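Local coordinates for protein C2 toxin component I (PDB 2J3X) that catalyses the transfer of ADP-ribose, in all likelihood from NAD+ onto actin, as the enzymatic component of the binary C2 toxin of Clostridium botulinum, at residues A[16-21]-A[150-155]; A[54-59]-A[80-85]; A[65-70]-A[407-412]. The protein carries 2 engineered substitutions. All blocks are in the same frame, centred on the assembly; numbering follows the deposited sequence. Where two conformers were deposited one is given.

Contact 1: residues A[16-21]-A[150-155]. Engineered in segment 16-21: Glu20 (natural residue Lys). With SO4 (sulfate ion), chain N; SO4 (sulfate ion), chain T.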
loop_
_atom_site.group_PDB
_atom_site.type_symbol
_atom_site.label_atom_id
_atom_site.label_comp_id
_atom_site.label_asym_id
_atom_site.label_seq_id
_atom_site.Cartn_x
_atom_site.Cartn_y
_atom_site.Cartn_z
ATOM N N SER A 16 -2.238 8.686 33.870
ATOM C CA SER A 16 -3.434 8.185 34.530
ATOM C C SER A 16 -4.720 8.739 33.912
ATOM O O SER A 16 -5.766 8.060 33.896
ATOM C CB SER A 16 -3.413 8.550 36.025
ATOM O OG SER A 16 -3.463 9.965 36.220
ATOM N N GLU A 17 -4.653 9.965 33.426
ATOM C CA GLU A 17 -5.808 10.528 32.779
ATOM C C GLU A 17 -6.069 9.913 31.405
ATOM O O GLU A 17 -7.227 9.654 31.060
ATOM C CB GLU A 17 -5.665 12.019 32.655
ATOM C CG GLU A 17 -5.712 12.743 34.061
ATOM C CD GLU A 17 -5.335 14.215 33.966
ATOM O OE1 GLU A 17 -5.483 14.844 32.891
ATOM O OE2 GLU A 17 -4.868 14.798 34.995
ATOM N N ALA A 18 -5.023 9.682 30.630
ATOM C CA ALA A 18 -5.206 8.938 29.350
ATOM C C ALA A 18 -5.724 7.552 29.652
ATOM O O ALA A 18 -6.616 7.053 28.963
ATOM C CB ALA A 18 -3.843 8.787 28.643
ATOM N N LYS A 19 -5.172 6.911 30.703
ATOM C CA LYS A 19 -5.558 5.530 30.980
ATOM C C LYS A 19 -7.051 5.459 31.350
ATOM O O LYS A 19 -7.769 4.591 30.845
ATOM C CB LYS A 19 -4.718 4.943 32.111
ATOM C CG LYS A 19 -4.974 3.452 32.254
ATOM C CD LYS A 19 -4.180 2.892 33.395
ATOM C CE LYS A 19 -3.297 1.809 32.886
ATOM N NZ LYS A 19 -2.241 2.522 32.100
ATOM N N GLU A 20 -7.518 6.382 32.195
ATOM C CA GLU A 20 -8.911 6.260 32.640
ATOM C C GLU A 20 -9.885 6.618 31.511
ATOM O O GLU A 20 -10.984 6.034 31.411
ATOM C CB GLU A 20 -9.162 7.074 33.913
ATOM C CG GLU A 20 -9.110 8.554 33.716
ATOM C CD GLU A 20 -8.858 9.303 35.034
ATOM O OE1 GLU A 20 -9.034 8.722 36.091
ATOM O OE2 GLU A 20 -8.513 10.491 34.969
ATOM N N TRP A 21 -9.462 7.524 30.635
ATOM C CA TRP A 21 -10.239 7.838 29.410
ATOM C C TRP A 21 -10.314 6.584 28.560
ATOM O O TRP A 21 -11.394 6.203 28.086
ATOM C CB TRP A 21 -9.523 8.944 28.617
ATOM C CG TRP A 21 -10.254 9.397 27.370
ATOM C CD1 TRP A 21 -11.204 10.375 27.262
ATOM C CD2 TRP A 21 -10.092 8.838 26.054
ATOM N NE1 TRP A 21 -11.623 10.482 25.923
ATOM C CE2 TRP A 21 -10.942 9.541 25.187
ATOM C CE3 TRP A 21 -9.234 7.868 25.517
ATOM C CZ2 TRP A 21 -11.018 9.244 23.794
ATOM C CZ3 TRP A 21 -9.304 7.577 24.146
ATOM C CH2 TRP A 21 -10.188 8.277 23.302
ATOM N N GLY A 150 -1.073 6.302 18.978
ATOM C CA GLY A 150 -0.643 6.376 20.403
ATOM C C GLY A 150 -0.999 7.754 20.948
ATOM O O GLY A 150 -0.806 8.751 20.273
ATOM N N LEU A 151 -1.557 7.800 22.162
ATOM C CA LEU A 151 -2.135 9.050 22.631
ATOM C C LEU A 151 -1.208 9.898 23.465
ATOM O O LEU A 151 -1.505 11.076 23.692
ATOM C CB LEU A 151 -3.435 8.808 23.430
ATOM C CG LEU A 151 -4.517 8.203 22.526
ATOM C CD1 LEU A 151 -5.785 7.948 23.350
ATOM C CD2 LEU A 151 -4.815 9.074 21.323
ATOM N N ASN A 152 -0.085 9.339 23.910
ATOM C CA ASN A 152 0.867 10.175 24.638
ATOM C C ASN A 152 2.301 9.696 24.436
ATOM O O ASN A 152 2.526 8.716 23.680
ATOM C CB ASN A 152 0.514 10.297 26.146
ATOM C CG ASN A 152 0.598 8.969 26.888
ATOM O OD1 ASN A 152 1.396 8.100 26.533
ATOM N ND2 ASN A 152 -0.246 8.790 27.920
ATOM N N ASP A 153 3.261 10.364 25.089
ATOM C CA ASP A 153 4.674 10.045 24.722
ATOM C C ASP A 153 5.112 8.664 25.209
ATOM O O ASP A 153 6.200 8.201 24.826
ATOM C CB ASP A 153 5.669 11.110 25.192
ATOM C CG ASP A 153 5.548 12.401 24.447
ATOM O OD1 ASP A 153 4.646 12.587 23.598
ATOM O OD2 ASP A 153 6.397 13.275 24.745
ATOM N N ASN A 154 4.307 8.000 26.052
ATOM C CA ASN A 154 4.607 6.616 26.423
ATOM C C ASN A 154 4.575 5.693 25.214
ATOM O O ASN A 154 5.143 4.587 25.251
ATOM C CB ASN A 154 3.658 6.098 27.516
ATOM C CG ASN A 154 3.981 6.675 28.868
ATOM O OD1 ASN A 154 5.011 7.332 29.042
ATOM N ND2 ASN A 154 3.098 6.478 29.825
ATOM N N SER A 155 3.927 6.156 24.137
ATOM C CA SER A 155 3.832 5.393 22.918
ATOM C C SER A 155 5.093 5.462 22.085
ATOM O O SER A 155 5.257 4.627 21.218
ATOM C CB SER A 155 2.643 5.834 22.067
ATOM O OG SER A 155 1.435 5.411 22.702
HETATM S S SO4 N . 0.662 9.978 36.233
HETATM O O1 SO4 N . 0.822 10.327 37.639
HETATM O O2 SO4 N . -0.782 9.975 36.081
HETATM O O3 SO4 N . 1.357 11.012 35.438
HETATM O O4 SO4 N . 1.238 8.669 36.008
HETATM S S SO4 T . -14.934 11.407 23.781
HETATM O O1 SO4 T . -15.874 10.869 24.766
HETATM O O2 SO4 T . -15.605 12.510 23.094
HETATM O O3 SO4 T . -13.736 11.911 24.471
HETATM O O4 SO4 T . -14.582 10.388 22.785
#
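Leu151 meets Trp21 with the tip of its side chain: Leu151 CD1 lies 3.6 Å from Trp21 CZ3, on the benzene part of the indole, and the two side chains cross at about a right angle. The indole is swung over to the leucine with CG anti to the backbone N (chi1 -177°). One turn earlier on the helix, Ala18 CB packs 3.7 Å from Asn152 ND2. That amide is held from both of its polar atoms. Its ND2 donates to Glu15, while Asn152 OD1 accepts from Asn154 N at 3.0 Å and so closes an Asx turn leading into the 3-10 segment 153-155. The contact thereby seats helix 15-30, the first of the chain, on the loop that leaves strand 147-150 of the eight-stranded sheet; Val183, from the adjacent strand, touches both Ala18 and Leu151. Trp21 and Ser16, by contrast, turn polar atoms to sulfate ions probably from the crystallisation liquor, and Ser16 is exposed. The pyrrole edge of Trp21 points NE1 at O3 of the chain T sulfate, in the ring plane (2.9 Å, 161°). Ser16 N (2.9 Å) and Ser16 OG (2.7 Å) converge on O2 of the chain N sulfate.

Contact 2: residues A[54-59]-A[80-85]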
loop_
_atom_site.group_PDB
_atom_site.type_symbol
_atom_site.label_atom_id
_atom_site.label_comp_id
_atom_site.label_asym_id
_atom_site.label_seq_id
_atom_site.Cartn_x
_atom_site.Cartn_y
_atom_site.Cartn_z
ATOM N N ASP A 54 -2.236 -7.953 12.543
ATOM C CA ASP A 54 -1.938 -6.828 11.643
ATOM C C ASP A 54 -1.273 -7.341 10.374
ATOM O O ASP A 54 -1.628 -6.937 9.275
ATOM C CB ASP A 54 -1.021 -5.757 12.319
ATOM C CG ASP A 54 -1.822 -4.755 13.206
ATOM O OD1 ASP A 54 -3.037 -4.608 13.030
ATOM O OD2 ASP A 54 -1.214 -4.067 14.051
ATOM N N ASN A 55 -0.289 -8.224 10.534
ATOM C CA ASN A 55 0.383 -8.795 9.350
ATOM C C ASN A 55 -0.579 -9.597 8.498
ATOM O O ASN A 55 -0.568 -9.514 7.272
ATOM C CB ASN A 55 1.518 -9.696 9.834
ATOM C CG ASN A 55 2.727 -8.915 10.302
ATOM O OD1 ASN A 55 2.887 -7.728 10.022
ATOM N ND2 ASN A 55 3.626 -9.611 10.977
ATOM N N PHE A 56 -1.435 -10.376 9.141
ATOM C CA PHE A 56 -2.443 -11.162 8.433
ATOM C C PHE A 56 -3.399 -10.223 7.657
ATOM O O PHE A 56 -3.801 -10.522 6.531
ATOM C CB PHE A 56 -3.193 -12.074 9.420
ATOM C CG PHE A 56 -4.088 -13.090 8.742
ATOM C CD1 PHE A 56 -3.565 -14.272 8.222
ATOM C CD2 PHE A 56 -5.432 -12.804 8.546
ATOM C CE1 PHE A 56 -4.399 -15.206 7.562
ATOM C CE2 PHE A 56 -6.257 -13.713 7.875
ATOM C CZ PHE A 56 -5.763 -14.910 7.397
ATOM N N SER A 57 -3.811 -9.126 8.285
ATOM C CA SER A 57 -4.729 -8.185 7.636
ATOM C C SER A 57 -4.109 -7.561 6.388
ATOM O O SER A 57 -4.818 -7.193 5.428
ATOM C CB SER A 57 -5.240 -7.101 8.628
ATOM O OG SER A 57 -4.234 -6.086 8.877
ATOM N N THR A 58 -2.768 -7.446 6.373
ATOM C CA THR A 58 -2.052 -6.973 5.161
ATOM C C THR A 58 -2.005 -8.102 4.121
ATOM O O THR A 58 -2.272 -7.870 2.943
ATOM C CB THR A 58 -0.647 -6.585 5.569
ATOM O OG1 THR A 58 -0.737 -5.431 6.438
ATOM C CG2 THR A 58 0.211 -6.220 4.349
ATOM N N ASP A 59 -1.595 -9.299 4.565
ATOM C CA ASP A 59 -1.476 -10.461 3.671
ATOM C C ASP A 59 -2.711 -10.700 2.795
ATOM O O ASP A 59 -2.595 -10.952 1.584
ATOM C CB ASP A 59 -1.270 -11.747 4.503
ATOM C CG ASP A 59 0.012 -11.730 5.304
ATOM O OD1 ASP A 59 0.921 -10.932 5.035
ATOM O OD2 ASP A 59 0.055 -12.524 6.273
ATOM N N PHE A 80 -11.608 -14.505 10.147
ATOM C CA PHE A 80 -12.815 -14.074 10.900
ATOM C C PHE A 80 -12.480 -13.023 11.941
ATOM O O PHE A 80 -13.274 -12.097 12.154
ATOM C CB PHE A 80 -13.483 -15.241 11.612
ATOM C CG PHE A 80 -14.103 -16.263 10.667
ATOM C CD1 PHE A 80 -14.268 -16.021 9.308
ATOM C CD2 PHE A 80 -14.611 -17.442 11.205
ATOM C CE1 PHE A 80 -14.862 -17.025 8.450
ATOM C CE2 PHE A 80 -15.203 -18.403 10.393
ATOM C CZ PHE A 80 -15.335 -18.203 9.045
ATOM N N ASP A 81 -11.336 -13.167 12.596
ATOM C CA ASP A 81 -10.928 -12.175 13.609
ATOM C C ASP A 81 -10.691 -10.797 12.970
ATOM O O ASP A 81 -11.160 -9.779 13.489
ATOM C CB ASP A 81 -9.668 -12.624 14.377
ATOM C CG ASP A 81 -9.984 -13.650 15.459
ATOM O OD1 ASP A 81 -11.167 -13.751 15.844
ATOM O OD2 ASP A 81 -9.037 -14.331 15.913
ATOM N N VAL A 82 -9.983 -10.747 11.839
ATOM C CA VAL A 82 -9.839 -9.475 11.073
ATOM C C VAL A 82 -11.222 -8.908 10.722
ATOM O O VAL A 82 -11.478 -7.687 10.907
ATOM C CB VAL A 82 -8.972 -9.644 9.797
ATOM C CG1 VAL A 82 -9.084 -8.447 8.796
ATOM C CG2 VAL A 82 -7.485 -9.957 10.175
ATOM N N GLU A 83 -12.121 -9.744 10.203
ATOM C CA GLU A 83 -13.452 -9.233 9.831
ATOM C C GLU A 83 -14.201 -8.697 11.063
ATOM O O GLU A 83 -14.892 -7.667 10.983
ATOM C CB GLU A 83 -14.216 -10.357 9.152
ATOM C CG GLU A 83 -13.605 -10.728 7.770
ATOM C CD GLU A 83 -14.188 -12.004 7.143
ATOM O OE1 GLU A 83 -14.814 -12.778 7.876
ATOM O OE2 GLU A 83 -14.021 -12.167 5.899
ATOM N N ARG A 84 -14.074 -9.394 12.190
ATOM C CA ARG A 84 -14.752 -8.971 13.436
ATOM C C ARG A 84 -14.230 -7.654 13.994
ATOM O O ARG A 84 -14.996 -6.853 14.536
ATOM C CB ARG A 84 -14.678 -10.080 14.486
ATOM C CG ARG A 84 -15.662 -11.243 14.146
ATOM C CD ARG A 84 -15.343 -12.516 14.914
ATOM N NE ARG A 84 -16.129 -13.631 14.361
ATOM C CZ ARG A 84 -15.813 -14.924 14.521
ATOM N NH1 ARG A 84 -14.743 -15.297 15.262
ATOM N NH2 ARG A 84 -16.582 -15.860 13.948
ATOM N N ILE A 85 -12.920 -7.453 13.879
ATOM C CA ILE A 85 -12.280 -6.189 14.296
ATOM C C ILE A 85 -12.801 -5.079 13.375
ATOM O O ILE A 85 -13.165 -3.991 13.825
ATOM C CB ILE A 85 -10.727 -6.297 14.321
ATOM C CG1 ILE A 85 -10.276 -7.230 15.445
ATOM C CG2 ILE A 85 -10.091 -4.903 14.565
ATOM C CD1 ILE A 85 -8.805 -7.733 15.263
#
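Two helices of the N-terminal ADP-ribosyltransferase-like region, 47-59 and 77-90, come together where Val82 of the second is set against Phe56 and Ser57 of the first. The backbones are close here, with Ser57 CA only 6.3 Å from Val82 CA, because a serine presents little bulk to the valine. Ser57 CB is met by both valine branches, Val82 CG2 at 3.9 Å and Val82 CG1 at 4.1 Å, and Val82 CG2 also lies 3.9 Å from Phe56 CD2. The methyl CG2 reaches the phenyl ring at its edge, in the ring plane, so this is ordinary apolar packing and no CH-pi contact. Phe56 extends its ring toward the second helix with CG anti to the backbone N (chi1 -170°). Ser57 contributes carbon to the interface and keeps its hydroxyl for its own helix: OG, lying between the backbone N and the carbonyl carbon (chi1 77°), donates to Asp54 O at 2.8 Å, which satisfies the buried hydroxyl without any hydrogen bond across the contact. The same oxygen accepts from Thr58 N at 3.2 Å, and both donors arrive on one face of the carbonyl plane. Ile53, a turn before Ser57, continues the packing against Val82 and Ile85. Phe56 is further enclosed by Asn78 and Leu79 of helix 77-90 and by Ile409 of strand 397-411, while Ser145 lies against Ser57 from a loop.

Contact 3: residues A[65-70]-A[407-412]. With SO4 (sulfate ion), chain U.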
loop_
_atom_site.group_PDB
_atom_site.type_symbol
_atom_site.label_atom_id
_atom_site.label_comp_id
_atom_site.label_asym_id
_atom_site.label_seq_id
_atom_site.Cartn_x
_atom_site.Cartn_y
_atom_site.Cartn_z
ATOM N N LEU A 65 -8.965 -13.784 -4.442
ATOM C CA LEU A 65 -10.338 -13.979 -3.918
ATOM C C LEU A 65 -10.617 -15.491 -3.747
ATOM O O LEU A 65 -11.283 -15.889 -2.787
ATOM C CB LEU A 65 -11.399 -13.256 -4.806
ATOM C CG LEU A 65 -10.994 -11.755 -4.962
ATOM C CD1 LEU A 65 -11.825 -11.011 -6.035
ATOM C CD2 LEU A 65 -11.096 -11.011 -3.680
ATOM N N THR A 66 -10.078 -16.325 -4.637
ATOM C CA THR A 66 -10.137 -17.791 -4.441
ATOM C C THR A 66 -9.553 -18.238 -3.105
ATOM O O THR A 66 -10.174 -19.017 -2.371
ATOM C CB THR A 66 -9.410 -18.509 -5.588
ATOM O OG1 THR A 66 -10.083 -18.196 -6.798
ATOM C CG2 THR A 66 -9.484 -20.031 -5.398
ATOM N N ALA A 67 -8.383 -17.697 -2.765
ATOM C CA ALA A 67 -7.706 -18.073 -1.539
ATOM C C ALA A 67 -8.523 -17.557 -0.344
ATOM O O ALA A 67 -8.644 -18.242 0.676
ATOM C CB ALA A 67 -6.297 -17.475 -1.521
ATOM N N ILE A 68 -9.127 -16.358 -0.461
ATOM C CA ILE A 68 -9.953 -15.859 0.641
ATOM C C ILE A 68 -11.163 -16.767 0.879
ATOM O O ILE A 68 -11.481 -17.118 2.029
ATOM C CB ILE A 68 -10.466 -14.400 0.319
ATOM C CG1 ILE A 68 -9.273 -13.459 0.139
ATOM C CG2 ILE A 68 -11.430 -13.863 1.413
ATOM C CD1 ILE A 68 -8.162 -13.521 1.259
ATOM N N GLU A 69 -11.826 -17.167 -0.214
ATOM C CA GLU A 69 -13.014 -18.022 -0.126
ATOM C C GLU A 69 -12.664 -19.379 0.482
ATOM O O GLU A 69 -13.420 -19.893 1.314
ATOM C CB GLU A 69 -13.557 -18.201 -1.527
ATOM C CG GLU A 69 -14.143 -16.896 -2.067
ATOM C CD GLU A 69 -14.368 -16.936 -3.549
ATOM O OE1 GLU A 69 -13.967 -17.908 -4.239
ATOM O OE2 GLU A 69 -14.940 -15.970 -4.051
ATOM N N ILE A 70 -11.515 -19.950 0.099
ATOM C CA ILE A 70 -11.047 -21.173 0.756
ATOM C C ILE A 70 -10.919 -20.988 2.265
ATOM O O ILE A 70 -11.373 -21.829 3.025
ATOM C CB ILE A 70 -9.703 -21.685 0.142
ATOM C CG1 ILE A 70 -9.984 -22.341 -1.202
ATOM C CG2 ILE A 70 -8.960 -22.616 1.120
ATOM C CD1 ILE A 70 -8.735 -22.409 -2.149
ATOM N N THR A 407 3.287 -11.932 3.507
ATOM C CA THR A 407 3.182 -13.353 3.270
ATOM C C THR A 407 1.861 -13.580 2.580
ATOM O O THR A 407 0.824 -13.533 3.272
ATOM C CB THR A 407 3.162 -14.110 4.626
ATOM O OG1 THR A 407 4.328 -13.789 5.402
ATOM C CG2 THR A 407 3.060 -15.611 4.416
ATOM N N SER A 408 1.869 -13.884 1.267
ATOM C CA SER A 408 0.605 -14.063 0.518
ATOM C C SER A 408 0.069 -15.485 0.732
ATOM O O SER A 408 0.859 -16.448 0.839
ATOM C CB SER A 408 0.807 -13.837 -0.960
ATOM O OG SER A 408 -0.416 -13.876 -1.724
ATOM N N ILE A 409 -1.253 -15.613 0.808
ATOM C CA ILE A 409 -1.851 -16.926 1.001
ATOM C C ILE A 409 -2.290 -17.441 -0.331
ATOM O O ILE A 409 -3.135 -16.805 -0.991
ATOM C CB ILE A 409 -3.031 -16.853 1.997
ATOM C CG1 ILE A 409 -2.493 -16.580 3.407
ATOM C CG2 ILE A 409 -3.764 -18.177 1.987
ATOM C CD1 ILE A 409 -2.736 -15.236 3.872
ATOM N N ILE A 410 -1.692 -18.555 -0.794
ATOM C CA ILE A 410 -1.879 -18.990 -2.183
ATOM C C ILE A 410 -3.020 -19.983 -2.178
ATOM O O ILE A 410 -3.892 -19.938 -3.054
ATOM C CB ILE A 410 -0.569 -19.643 -2.807
ATOM C CG1 ILE A 410 0.676 -18.740 -2.584
ATOM C CG2 ILE A 410 -0.752 -19.952 -4.264
ATOM C CD1 ILE A 410 0.635 -17.327 -3.224
ATOM N N ASN A 411 -3.008 -20.886 -1.208
ATOM C CA ASN A 411 -4.096 -21.860 -1.070
ATOM C C ASN A 411 -4.105 -22.434 0.327
ATOM O O ASN A 411 -3.400 -21.953 1.201
ATOM C CB ASN A 411 -4.015 -22.952 -2.161
ATOM C CG ASN A 411 -2.735 -23.791 -2.064
ATOM O OD1 ASN A 411 -2.345 -24.216 -0.980
ATOM N ND2 ASN A 411 -2.054 -23.959 -3.193
ATOM N N ARG A 412 -4.921 -23.462 0.565
ATOM C CA ARG A 412 -5.060 -23.972 1.922
ATOM C C ARG A 412 -3.724 -24.328 2.573
ATOM O O ARG A 412 -3.550 -24.083 3.775
ATOM C CB ARG A 412 -6.029 -25.168 1.969
ATOM C CG ARG A 412 -6.579 -25.473 3.370
ATOM C CD ARG A 412 -7.469 -26.706 3.317
ATOM N NE ARG A 412 -6.698 -27.811 2.763
ATOM C CZ ARG A 412 -7.194 -28.840 2.078
ATOM N NH1 ARG A 412 -6.360 -29.760 1.622
ATOM N NH2 ARG A 412 -8.499 -28.950 1.845
HETATM S S SO4 U . -13.415 -19.309 -7.110
HETATM O O1 SO4 U . -13.225 -20.170 -5.939
HETATM O O2 SO4 U . -13.988 -17.976 -6.810
HETATM O O3 SO4 U . -12.102 -19.124 -7.749
HETATM O O4 SO4 U . -14.308 -19.974 -8.069
#
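Ala67 turns its CB directly at the backbone of residues 409 and 410, at a place where the strand is distorted by a classic beta bulge: Ile410 and Asn411 both face Thr414 of the neighbouring strand. The contact joins a helix of the N-terminal ADP-ribosyltransferase-like region to a strand of the C-terminal one. Ala67 CB stands 3.3 Å from Ile409 O and 3.8 Å from Ile410 O, so the methyl meets two successive carbonyl oxygens. Its apolar neighbour, Ile409 CG2, is more distant at 4.4 Å. The small side chain lets the helix approach the strand closely, and Ala67 CA is 5.3 Å from Asn411 CA. A turn further along, Ile70 crosses Arg412 at about a right angle. The branch that reaches across is CG2, anti to the backbone N of Ile70, and it lies 4.0 Å from Arg412 CB; the arginine therefore takes part through the base of its side chain. This pair forms the more exposed margin of the contact, whereas Ala67 and Ile409 are buried. Hydrogen bonds next to the helix tie the same strand down: Ile409 N donates to Ser63 OG, and Ser408 OG bonds to Phe62 O. Thr66 and Glu69, which do not touch the strand, border a sulfate ion probably from the crystallisation liquor. In these crystals, grown at pH 3.0, the carboxyl group of Glu69 probably holds a proton, and Glu69 OE1 lies 2.6 Å from sulfate O2.

Contacts 2 and 3 are neighbours, with centres 13 Å apart, while contact 1 lies toward one end of the molecule, its centre 25 Å from that of contact 2 and 38 Å from that of contact 3. Along the chain, contact 2 is nested within the loop closed by contact 1, both belonging to the N-terminal ADP-ribosyltransferase-like region. The segments of contact 3 alternate with those of the other two and link that region to the C-terminal one. Consecutive helices 47-59, 65-73 and 77-90 supply three of the four segments of contacts 2 and 3. Asp59 OD1 probably hydrogen-bonds Thr407 N (3.0 Å), so helix 47-59 of contact 2 also helps bridge the two regions.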